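Side-chain contact in osmotically inducible protein OsmC (Psychrobacter arcticus, PDB 2PN2), which probably detoxifies organic hydroperoxides as part of the bacterial response to oxidative and osmotic stress: residues 134-137 with 138-142. Residues are numbered along the deposited sequence; the frame is centred on the assembly and turned at random.
Sequences CPVA and KSIHP
S139 reaches back four residues and bonds to the backbone of P135. Its OG donates to P135 O at 2.6 Å, a short bond. OG comes in from above the carbonyl plane, 37° out of it. The first torsion (chi1 -57°) sets OG beside its own backbone N, facing the preceding turn. OG is also bonded to V106 N of the second subunit, so the buried hydroxyl is held by two partners. With an alanine here the hydroxyl is gone, and P135 O and V106 N of the second subunit would probably both lose that partner, weakening the tie between the loop and the other subunit.

The backbone closes the same turn. K138 N donates to C134 O at 3.2 Å. S139 N donates to V136 O at 3.0 Å. I140 N adds a weak bond to the same oxygen. K138 lays its CG alongside C134 O, 3.7 Å away, and then its chain bends at chi2 and leads outward.

V136 and I140 cross at an angle on the apolar side. V136 CG1 meets I140 CG2 at 4.0 Å. I140 CG2 also rests 3.5 Å from V136 O. One water donates to both A137 O and I140 O, bridging the turn to the chain that follows; A137 O takes a further bond from Q146. C134 SG accepts a weak bond from A137 N, and the C134 side chain packs on C72 of helix 61-83.

These residues form a tight turn with helix-like backbone angles at 135-137, in the loop between helix 121-132 and strand 145-150. Its C134 beside C72 is consistent with the paired redox cysteines of the dimeric OsmC fold.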
loop_
_atom_site.group_PDB
_atom_site.type_symbol
_atom_site.label_atom_id
_atom_site.label_comp_id
_atom_site.label_asym_id
_atom_site.label_seq_id
_atom_site.Cartn_x
_atom_site.Cartn_y
_atom_site.Cartn_z
ATOM N N CYS A 134 -9.650 9.982 4.630
ATOM C CA CYS A 134 -8.434 10.148 3.830
ATOM C C CYS A 134 -8.457 9.314 2.553
ATOM O O CYS A 134 -9.203 8.335 2.481
ATOM C CB CYS A 134 -7.176 9.863 4.657
ATOM S SG CYS A 134 -6.800 8.140 4.929
ATOM N N PRO A 135 -7.673 9.714 1.541
ATOM C CA PRO A 135 -7.751 8.995 0.262
ATOM C C PRO A 135 -7.611 7.474 0.271
ATOM O O PRO A 135 -8.392 6.821 -0.413
ATOM C CB PRO A 135 -6.664 9.672 -0.576
ATOM C CG PRO A 135 -6.672 11.064 -0.065
ATOM C CD PRO A 135 -6.768 10.876 1.418
ATOM N N VAL A 136 -6.672 6.934 1.052
ATOM C CA VAL A 136 -6.512 5.475 1.166
ATOM C C VAL A 136 -7.727 4.869 1.890
ATOM O O VAL A 136 -8.192 3.783 1.495
ATOM C CB VAL A 136 -5.183 5.057 1.828
ATOM C CG1 VAL A 136 -5.104 3.521 1.997
ATOM C CG2 VAL A 136 -4.026 5.560 1.000
ATOM N N ALA A 137 -8.293 5.570 2.887
ATOM C CA ALA A 137 -9.509 5.046 3.568
ATOM C C ALA A 137 -10.654 4.814 2.556
ATOM O O ALA A 137 -11.369 3.805 2.632
ATOM C CB ALA A 137 -9.980 5.968 4.709
ATOM N N LYS A 138 -10.746 5.714 1.574
ATOM C CA LYS A 138 -11.760 5.674 0.519
ATOM C C LYS A 138 -11.377 4.868 -0.722
ATOM O O LYS A 138 -12.113 4.878 -1.710
ATOM C CB LYS A 138 -12.113 7.115 0.136
ATOM C CG LYS A 138 -12.649 7.947 1.293
ATOM C CD LYS A 138 -13.957 7.355 1.835
ATOM C CE LYS A 138 -14.589 8.180 2.895
ATOM N NZ LYS A 138 -15.811 7.462 3.335
ATOM N N SER A 139 -10.228 4.195 -0.675
ATOM C CA SER A 139 -9.695 3.392 -1.770
ATOM C C SER A 139 -9.550 1.895 -1.439
ATOM O O SER A 139 -9.207 1.124 -2.339
ATOM C CB SER A 139 -8.330 3.951 -2.200
ATOM O OG SER A 139 -8.408 5.322 -2.582
ATOM N N ILE A 140 -9.737 1.500 -0.172
ATOM C CA ILE A 140 -9.725 0.091 0.223
ATOM C C ILE A 140 -11.147 -0.438 0.180
ATOM O O ILE A 140 -12.104 0.340 0.000
ATOM C CB ILE A 140 -8.974 -0.202 1.556
ATOM C CG1 ILE A 140 -9.690 0.335 2.799
ATOM C CG2 ILE A 140 -7.571 0.364 1.480
ATOM C CD1 ILE A 140 -8.959 -0.051 4.133
ATOM N N HIS A 141 -11.279 -1.762 0.283
ATOM C CA HIS A 141 -12.574 -2.414 0.204
ATOM C C HIS A 141 -13.463 -1.893 1.345
ATOM O O HIS A 141 -13.015 -1.933 2.497
ATOM C CB HIS A 141 -12.461 -3.936 0.293
ATOM C CG HIS A 141 -13.659 -4.642 -0.245
ATOM N ND1 HIS A 141 -14.887 -4.636 0.388
ATOM C CD2 HIS A 141 -13.819 -5.379 -1.366
ATOM C CE1 HIS A 141 -15.751 -5.324 -0.333
ATOM N NE2 HIS A 141 -15.122 -5.800 -1.393
ATOM N N PRO A 142 -14.680 -1.360 1.035
ATOM C CA PRO A 142 -15.579 -0.830 2.097
ATOM C C PRO A 142 -15.934 -1.816 3.237
ATOM O O PRO A 142 -16.241 -1.390 4.339
ATOM C CB PRO A 142 -16.854 -0.424 1.335
ATOM C CG PRO A 142 -16.466 -0.289 -0.054
ATOM C CD PRO A 142 -15.272 -1.173 -0.302
HETATM O O HOH W 1 -13.291 2.387 1.344
#